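Local coordinates for D-xylonate dehydratase (Caulobacter crescentus, PDB 5OYN), which catalyses the dehydration of D-xylonate to 2-dehydro-3-deoxy-D-arabinonate, and of D-gluconate with similar efficiency, using a [2Fe-2S] cluster and magnesium in a homotetramer, at residues E49-P55 with R85-I90; A278-A282 with V341-L345; Y313-V319 with P384-G390. All blocks are in the same frame, centred on the assembly; numbering follows the deposited sequence.

Contact 1: E49-P55 with R85-I90; sequences ELRSGKP and RDAGGI
I90 lays the end of its side chain against the aliphatic stem of E49, its CD1 3.9 Å from E49 CB, and the two chains cross at about a right angle. With CG1 anti to the carbonyl carbon (chi1 -58°), the same branch also meets K54, CG1 to CB at 4.0 Å. Beyond this apolar patch, E49 OE2 turns its anti lone pair to R85 NH1 at 3.2 Å in a salt bridge; the carboxylate and guanidinium planes stand 54° apart, and the second bond, from NH2, is weak. Both ends have further partners: E49 OE1 accepts from T46 N and pairs with R79 of the second subunit, while R85 NH1 also bridges to D86 of that subunit. With a leucine at E49, R85 would probably lose its carboxylate mate within the chain, and T46 N its acceptor. A straight backbone bond, I90 N to P55 O (3.0 Å, 167°), joins the segments where the strands begin. G88, with positive phi, ends helix 73-87 in a Schellman motif. Helix 47-51 leads into strand 56-61 beside strand 90-95, its parallel neighbour in the four-stranded sheet, and helix 73-87 connects the first of these strands to the second, a beta-alpha-beta crossover.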
loop_
_atom_site.group_PDB
_atom_site.type_symbol
_atom_site.label_atom_id
_atom_site.label_comp_id
_atom_site.label_asym_id
_atom_site.label_seq_id
_atom_site.Cartn_x
_atom_site.Cartn_y
_atom_site.Cartn_z
ATOM N N GLU A 49 9.513 21.419 1.543
ATOM C CA GLU A 49 8.715 20.842 2.618
ATOM C C GLU A 49 9.447 20.928 3.945
ATOM O O GLU A 49 8.903 21.432 4.934
ATOM C CB GLU A 49 8.374 19.392 2.302
ATOM C CG GLU A 49 7.215 19.225 1.350
ATOM C CD GLU A 49 7.172 17.834 0.773
ATOM O OE1 GLU A 49 8.096 17.497 0.002
ATOM O OE2 GLU A 49 6.228 17.079 1.108
ATOM N N LEU A 50 10.685 20.448 3.986
ATOM C CA LEU A 50 11.416 20.360 5.241
ATOM C C LEU A 50 11.986 21.696 5.706
ATOM O O LEU A 50 12.479 21.777 6.836
ATOM C CB LEU A 50 12.548 19.337 5.113
ATOM C CG LEU A 50 12.121 17.874 4.967
ATOM C CD1 LEU A 50 13.221 17.030 4.316
ATOM C CD2 LEU A 50 11.723 17.297 6.317
ATOM N N ARG A 51 11.924 22.741 4.882
ATOM C CA ARG A 51 12.578 24.005 5.202
ATOM C C ARG A 51 11.616 25.186 5.240
ATOM O O ARG A 51 12.062 26.331 5.361
ATOM C CB ARG A 51 13.702 24.281 4.199
ATOM C CG ARG A 51 14.824 23.248 4.220
ATOM C CD ARG A 51 16.183 23.926 4.157
ATOM N NE ARG A 51 16.422 24.527 2.847
ATOM C CZ ARG A 51 17.421 25.361 2.576
ATOM N NH1 ARG A 51 18.278 25.699 3.528
ATOM N NH2 ARG A 51 17.564 25.858 1.355
ATOM N N SER A 52 10.317 24.944 5.142
ATOM C CA SER A 52 9.337 26.017 5.150
ATOM C C SER A 52 8.810 26.332 6.543
ATOM O O SER A 52 7.927 27.186 6.681
ATOM C CB SER A 52 8.165 25.655 4.238
ATOM O OG SER A 52 7.469 24.540 4.777
ATOM N N GLY A 53 9.308 25.660 7.574
ATOM C CA GLY A 53 8.853 25.950 8.913
ATOM C C GLY A 53 7.521 25.353 9.301
ATOM O O GLY A 53 6.993 25.713 10.359
ATOM N N LYS A 54 6.948 24.466 8.486
ATOM C CA LYS A 54 5.802 23.700 8.947
ATOM C C LYS A 54 6.252 22.716 10.031
ATOM O O LYS A 54 7.428 22.334 10.084
ATOM C CB LYS A 54 5.152 22.941 7.793
ATOM C CG LYS A 54 4.701 23.778 6.609
ATOM C CD LYS A 54 3.814 22.929 5.680
ATOM C CE LYS A 54 3.489 23.612 4.362
ATOM N NZ LYS A 54 4.397 23.186 3.233
ATOM N N PRO A 55 5.347 22.299 10.919
ATOM C CA PRO A 55 5.747 21.336 11.952
ATOM C C PRO A 55 5.774 19.906 11.428
ATOM O O PRO A 55 4.907 19.474 10.661
ATOM C CB PRO A 55 4.685 21.514 13.043
ATOM C CG PRO A 55 3.479 22.001 12.308
ATOM C CD PRO A 55 3.936 22.707 11.050
ATOM N N ARG A 85 -1.804 17.294 6.244
ATOM C CA ARG A 85 -1.361 18.090 5.103
ATOM C C ARG A 85 -2.353 19.190 4.742
ATOM O O ARG A 85 -1.942 20.294 4.365
ATOM C CB ARG A 85 -1.090 17.192 3.893
ATOM C CG ARG A 85 0.388 17.102 3.628
ATOM C CD ARG A 85 0.737 16.106 2.570
ATOM N NE ARG A 85 2.007 15.451 2.869
ATOM C CZ ARG A 85 3.200 16.020 2.710
ATOM N NH1 ARG A 85 3.289 17.263 2.248
ATOM N NH2 ARG A 85 4.307 15.345 3.011
ATOM N N ASP A 86 -3.655 18.913 4.821
ATOM C CA ASP A 86 -4.626 19.971 4.565
ATOM C C ASP A 86 -4.421 21.113 5.537
ATOM O O ASP A 86 -4.517 22.292 5.172
ATOM C CB ASP A 86 -6.057 19.437 4.675
ATOM C CG ASP A 86 -6.526 18.760 3.401
ATOM O OD1 ASP A 86 -5.660 18.352 2.585
ATOM O OD2 ASP A 86 -7.760 18.641 3.211
ATOM N N ALA A 87 -4.080 20.775 6.765
ATOM C CA ALA A 87 -4.013 21.727 7.849
ATOM C C ALA A 87 -2.648 22.389 7.964
ATOM O O ALA A 87 -2.499 23.334 8.750
ATOM C CB ALA A 87 -4.395 21.022 9.160
ATOM N N GLY A 88 -1.654 21.917 7.220
ATOM C CA GLY A 88 -0.391 22.607 7.091
ATOM C C GLY A 88 0.815 22.028 7.796
ATOM O O GLY A 88 1.777 22.758 8.007
ATOM N N GLY A 89 0.793 20.752 8.178
ATOM C CA GLY A 89 1.956 20.080 8.705
ATOM C C GLY A 89 2.545 19.097 7.702
ATOM O O GLY A 89 2.056 18.903 6.586
ATOM N N ILE A 90 3.630 18.469 8.133
ATOM C CA ILE A 90 4.345 17.468 7.352
ATOM C C ILE A 90 4.305 16.169 8.150
ATOM O O ILE A 90 4.877 16.098 9.242
ATOM C CB ILE A 90 5.798 17.891 7.068
ATOM C CG1 ILE A 90 5.845 19.232 6.327
ATOM C CG2 ILE A 90 6.539 16.814 6.302
ATOM C CD1 ILE A 90 5.465 19.140 4.864
#

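Contact 2: A278-A282 with V341-L345; sequences ALVAA and VLWEL
L279 and V341 meet at about a right angle, the CD1 methyl of L279 lying 3.7 Å from CG1 of V341. The approach follows from the leucine torsions: CG stands anti to the backbone N (chi1 168°), which swings the CD1 branch across to the other helix although the first bond of the side chain does not point there. L342 comes up on the same leucine from a second direction and places CD2 3.9 Å from L279 CB, so that L279 is touched both at its stem and at one of its methyls.

L345 carries a second group of contacts. Its CD1 reaches over the backbone of the facing helix and rests 4.1 Å from A278 CB and 4.0 Å from A282 CB, with L279 CA at the same 4.0 Å. One methyl therefore fits among residues of a single helical turn, and the two alanines have side chains short enough to admit it. A282 CB in turn touches both L345 CD1 and V341 CG1, the latter also 4.0 Å away; V341 and L345 are one turn apart and so meet this alanine together.

No hydrogen bond crosses the contact, and its six touching residues are all buried, so the evidence is for purely apolar packing. The local axes approach to 10.0 Å and run at 106° to each other, close to perpendicular, which keeps the meeting to about one turn of each helix.

Around this crossing of helices 270-282 and 337-347, A221 and A225 of helix 215-225 touch L279, and A225 also touches L342. M363 and L367 of helix 363-367 pack against L342, while V280 packs on A289 and I293 of helix 289-299.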
loop_
_atom_site.group_PDB
_atom_site.type_symbol
_atom_site.label_atom_id
_atom_site.label_comp_id
_atom_site.label_asym_id
_atom_site.label_seq_id
_atom_site.Cartn_x
_atom_site.Cartn_y
_atom_site.Cartn_z
ATOM N N ALA A 278 -14.098 8.453 36.914
ATOM C CA ALA A 278 -15.551 8.415 36.978
ATOM C C ALA A 278 -16.112 7.661 35.790
ATOM O O ALA A 278 -17.000 6.809 35.944
ATOM C CB ALA A 278 -16.125 9.832 37.036
ATOM N N LEU A 279 -15.580 7.943 34.595
ATOM C CA LEU A 279 -16.062 7.270 33.400
ATOM C C LEU A 279 -15.851 5.765 33.492
ATOM O O LEU A 279 -16.760 4.985 33.176
ATOM C CB LEU A 279 -15.369 7.832 32.169
ATOM C CG LEU A 279 -15.630 6.962 30.949
ATOM C CD1 LEU A 279 -17.004 7.274 30.382
ATOM C CD2 LEU A 279 -14.546 7.232 29.971
ATOM N N VAL A 280 -14.668 5.337 33.941
ATOM C CA VAL A 280 -14.408 3.903 34.032
ATOM C C VAL A 280 -15.512 3.203 34.809
ATOM O O VAL A 280 -15.978 2.126 34.417
ATOM C CB VAL A 280 -13.038 3.640 34.667
ATOM C CG1 VAL A 280 -12.858 2.143 34.878
ATOM C CG2 VAL A 280 -11.956 4.208 33.801
ATOM N N ALA A 281 -15.969 3.814 35.909
ATOM C CA ALA A 281 -16.917 3.123 36.778
ATOM C C ALA A 281 -18.300 3.058 36.144
ATOM O O ALA A 281 -18.949 2.002 36.170
ATOM C CB ALA A 281 -16.978 3.805 38.140
ATOM N N ALA A 282 -18.765 4.178 35.569
ATOM C CA ALA A 282 -20.088 4.225 34.948
ATOM C C ALA A 282 -20.197 3.308 33.734
ATOM O O ALA A 282 -21.307 2.866 33.402
ATOM C CB ALA A 282 -20.424 5.658 34.529
ATOM N N VAL A 341 -21.918 8.835 27.834
ATOM C CA VAL A 341 -21.712 8.428 29.216
ATOM C C VAL A 341 -21.227 9.614 30.037
ATOM O O VAL A 341 -21.734 9.885 31.133
ATOM C CB VAL A 341 -20.729 7.244 29.278
ATOM C CG1 VAL A 341 -20.643 6.695 30.686
ATOM C CG2 VAL A 341 -21.150 6.143 28.290
ATOM N N LEU A 342 -20.257 10.356 29.496
ATOM C CA LEU A 342 -19.745 11.542 30.174
ATOM C C LEU A 342 -20.847 12.571 30.402
ATOM O O LEU A 342 -20.848 13.272 31.419
ATOM C CB LEU A 342 -18.595 12.147 29.362
ATOM C CG LEU A 342 -17.315 11.310 29.428
ATOM C CD1 LEU A 342 -16.266 11.851 28.498
ATOM C CD2 LEU A 342 -16.769 11.194 30.863
ATOM N N TRP A 343 -21.785 12.684 29.463
ATOM C CA TRP A 343 -22.873 13.641 29.618
ATOM C C TRP A 343 -23.708 13.303 30.841
ATOM O O TRP A 343 -23.965 14.161 31.692
ATOM C CB TRP A 343 -23.729 13.641 28.359
ATOM C CG TRP A 343 -24.881 14.604 28.349
ATOM C CD1 TRP A 343 -24.900 15.862 27.807
ATOM C CD2 TRP A 343 -26.202 14.366 28.851
ATOM N NE1 TRP A 343 -26.149 16.423 27.955
ATOM C CE2 TRP A 343 -26.964 15.525 28.596
ATOM C CE3 TRP A 343 -26.810 13.291 29.505
ATOM C CZ2 TRP A 343 -28.301 15.635 28.972
ATOM C CZ3 TRP A 343 -28.135 13.407 29.880
ATOM C CH2 TRP A 343 -28.866 14.568 29.608
ATOM N N GLU A 344 -24.141 12.043 30.924
ATOM C CA GLU A 344 -24.839 11.521 32.091
ATOM C C GLU A 344 -24.135 11.945 33.375
ATOM O O GLU A 344 -24.754 12.524 34.273
ATOM C CB GLU A 344 -24.918 9.994 31.972
ATOM C CG GLU A 344 -26.164 9.332 32.511
ATOM C CD GLU A 344 -27.461 9.789 31.850
ATOM O OE1 GLU A 344 -27.499 9.962 30.617
ATOM O OE2 GLU A 344 -28.462 9.966 32.583
ATOM N N LEU A 345 -22.825 11.712 33.452
ATOM C CA LEU A 345 -22.075 12.065 34.653
ATOM C C LEU A 345 -22.070 13.574 34.878
ATOM O O LEU A 345 -22.367 14.051 35.984
ATOM C CB LEU A 345 -20.646 11.528 34.557
ATOM C CG LEU A 345 -20.517 10.026 34.810
ATOM C CD1 LEU A 345 -19.201 9.504 34.274
ATOM C CD2 LEU A 345 -20.683 9.686 36.301
#

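Contact 3: Y313-V319 with P384-G390; sequences YDIPLIV and PLAEKAG
The Y313 ring has K388 CB over one face, in a CH-pi contact 4.2 Å from the ring centroid and 24° off the normal, and G390 O at its edge near the ring plane. CG of Y313 is anti to the backbone N (chi1 177°), an orientation that brings the ring alongside K388 and G390. The motif is an antiparallel pairing of two irregular loops, judged by a register that runs in opposite directions from Y313 beside G390 to I318 beside P384.

Four backbone hydrogen bonds hold the loops together: G390 N to Y313 O at 3.0 Å, A389 N to I315 O at 2.8 Å, L317 N to A386 O at 2.9 Å, and L385 N to L317 O. L317 thus both donates and accepts through its main chain. Its side chain packs against the other loop as well, with CB 3.6 Å from A389 CB and CD2 4.1 Å from L385 CD1. The two proline rings meet obliquely, P316 CB to P384 CG at 3.5 Å.

The pairing is also tied to the rest of the chain. D314 forms a salt bridge with R350, G390 O accepts from S406 OG, and I315 packs on A281 and A282 of helix 270-282. The straightest approach to a carbonyl is that of L385 N, which meets L317 O at 3.0 Å with a C=O...N angle of 177°.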
loop_
_atom_site.group_PDB
_atom_site.type_symbol
_atom_site.label_atom_id
_atom_site.label_comp_id
_atom_site.label_asym_id
_atom_site.label_seq_id
_atom_site.Cartn_x
_atom_site.Cartn_y
_atom_site.Cartn_z
ATOM N N TYR A 313 -16.664 4.678 43.759
ATOM C CA TYR A 313 -17.349 3.401 43.977
ATOM C C TYR A 313 -18.867 3.514 43.791
ATOM O O TYR A 313 -19.497 2.606 43.232
ATOM C CB TYR A 313 -17.020 2.863 45.373
ATOM C CG TYR A 313 -17.745 1.577 45.728
ATOM C CD1 TYR A 313 -17.667 0.461 44.898
ATOM C CD2 TYR A 313 -18.505 1.478 46.893
ATOM C CE1 TYR A 313 -18.322 -0.712 45.216
ATOM C CE2 TYR A 313 -19.173 0.308 47.215
ATOM C CZ TYR A 313 -19.073 -0.783 46.376
ATOM O OH TYR A 313 -19.727 -1.955 46.678
ATOM N N ASP A 314 -19.477 4.604 44.262
ATOM C CA ASP A 314 -20.930 4.738 44.228
ATOM C C ASP A 314 -21.441 5.336 42.921
ATOM O O ASP A 314 -22.514 5.959 42.909
ATOM C CB ASP A 314 -21.420 5.571 45.415
ATOM C CG ASP A 314 -20.951 7.021 45.354
ATOM O OD1 ASP A 314 -20.141 7.371 44.456
ATOM O OD2 ASP A 314 -21.393 7.814 46.221
ATOM N N ILE A 315 -20.683 5.189 41.840
ATOM C CA ILE A 315 -21.187 5.503 40.501
ATOM C C ILE A 315 -21.999 4.312 39.998
ATOM O O ILE A 315 -21.502 3.172 40.042
ATOM C CB ILE A 315 -20.035 5.810 39.556
ATOM C CG1 ILE A 315 -19.152 6.935 40.120
ATOM C CG2 ILE A 315 -20.576 6.143 38.166
ATOM C CD1 ILE A 315 -19.527 8.318 39.668
ATOM N N PRO A 316 -23.230 4.511 39.532
ATOM C CA PRO A 316 -23.985 3.388 38.964
ATOM C C PRO A 316 -23.454 3.004 37.585
ATOM O O PRO A 316 -22.811 3.793 36.883
ATOM C CB PRO A 316 -25.415 3.923 38.872
ATOM C CG PRO A 316 -25.263 5.415 38.758
ATOM C CD PRO A 316 -23.951 5.792 39.434
ATOM N N LEU A 317 -23.729 1.755 37.213
ATOM C CA LEU A 317 -23.372 1.223 35.902
ATOM C C LEU A 317 -24.441 1.625 34.897
ATOM O O LEU A 317 -25.614 1.287 35.075
ATOM C CB LEU A 317 -23.254 -0.297 35.970
ATOM C CG LEU A 317 -23.213 -1.009 34.621
ATOM C CD1 LEU A 317 -21.897 -0.711 33.904
ATOM C CD2 LEU A 317 -23.433 -2.504 34.786
ATOM N N ILE A 318 -24.057 2.333 33.835
ATOM C CA ILE A 318 -25.048 2.838 32.890
ATOM C C ILE A 318 -24.881 2.334 31.461
ATOM O O ILE A 318 -25.803 2.530 30.659
ATOM C CB ILE A 318 -25.122 4.378 32.897
ATOM C CG1 ILE A 318 -23.736 4.998 32.793
ATOM C CG2 ILE A 318 -25.852 4.859 34.143
ATOM C CD1 ILE A 318 -23.803 6.487 32.507
ATOM N N VAL A 319 -23.785 1.667 31.093
ATOM C CA VAL A 319 -23.647 1.164 29.726
ATOM C C VAL A 319 -23.946 -0.329 29.712
ATOM O O VAL A 319 -23.394 -1.095 30.509
ATOM C CB VAL A 319 -22.265 1.478 29.116
ATOM C CG1 VAL A 319 -21.853 2.902 29.431
ATOM C CG2 VAL A 319 -21.200 0.480 29.545
ATOM N N PRO A 384 -30.526 3.341 36.728
ATOM C CA PRO A 384 -29.432 2.674 36.021
ATOM C C PRO A 384 -29.573 1.163 36.006
ATOM O O PRO A 384 -30.645 0.616 36.275
ATOM C CB PRO A 384 -28.208 3.106 36.827
ATOM C CG PRO A 384 -28.726 3.141 38.218
ATOM C CD PRO A 384 -30.184 3.557 38.145
ATOM N N LEU A 385 -28.480 0.479 35.691
ATOM C CA LEU A 385 -28.491 -0.972 35.556
ATOM C C LEU A 385 -28.174 -1.667 36.857
ATOM O O LEU A 385 -28.653 -2.783 37.093
ATOM C CB LEU A 385 -27.457 -1.415 34.521
ATOM C CG LEU A 385 -27.862 -1.584 33.070
ATOM C CD1 LEU A 385 -26.588 -1.790 32.295
ATOM C CD2 LEU A 385 -28.787 -2.779 32.913
ATOM N N ALA A 386 -27.340 -1.030 37.673
ATOM C CA ALA A 386 -26.820 -1.540 38.928
ATOM C C ALA A 386 -26.202 -0.364 39.654
ATOM O O ALA A 386 -25.596 0.505 39.018
ATOM C CB ALA A 386 -25.770 -2.637 38.718
ATOM N N GLU A 387 -26.374 -0.324 40.974
ATOM C CA GLU A 387 -25.730 0.724 41.741
ATOM C C GLU A 387 -24.357 0.253 42.217
ATOM O O GLU A 387 -23.971 -0.904 42.026
ATOM C CB GLU A 387 -26.627 1.160 42.896
ATOM C CG GLU A 387 -27.813 1.988 42.427
ATOM C CD GLU A 387 -28.938 2.038 43.448
ATOM O OE1 GLU A 387 -28.639 2.090 44.671
ATOM O OE2 GLU A 387 -30.126 2.018 43.023
ATOM N N LYS A 388 -23.605 1.185 42.801
ATOM C CA LYS A 388 -22.266 0.936 43.348
ATOM C C LYS A 388 -21.430 0.087 42.393
ATOM O O LYS A 388 -21.050 -1.047 42.687
ATOM C CB LYS A 388 -22.347 0.277 44.731
ATOM C CG LYS A 388 -23.119 1.076 45.775
ATOM C CD LYS A 388 -22.641 0.776 47.192
ATOM C CE LYS A 388 -23.011 -0.637 47.628
ATOM N NZ LYS A 388 -23.687 -0.671 48.966
ATOM N N ALA A 389 -21.155 0.659 41.222
ATOM C CA ALA A 389 -20.502 -0.088 40.151
ATOM C C ALA A 389 -19.006 0.168 40.062
ATOM O O ALA A 389 -18.314 -0.559 39.337
ATOM C CB ALA A 389 -21.148 0.234 38.805
ATOM N N GLY A 390 -18.501 1.164 40.781
ATOM C CA GLY A 390 -17.087 1.470 40.762
ATOM C C GLY A 390 -16.254 0.347 41.335
ATOM O O GLY A 390 -16.748 -0.648 41.855
#

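Contact 1 comes first along the chain and closes before the others open. Its centre lies about 38 Å from that of contact 2 and about 47 Å from that of contact 3, at the edge of the parallel sheet, where strand 90-95 begins, and within reach of two other subunits. Contacts 2 and 3 form one neighbourhood, their centres about 9 Å apart and their segments alternating in sequence: 278-282, 313-319, 341-345, 384-390. They touch directly, through a probable hydrogen bond from I318 N to A282 O (2.8 Å) and through V341 CG2 against V319 CG1 (3.5 Å). Loop 313-319 therefore packs on both crossed helices, while contact 3 joins the N-terminal and C-terminal family regions.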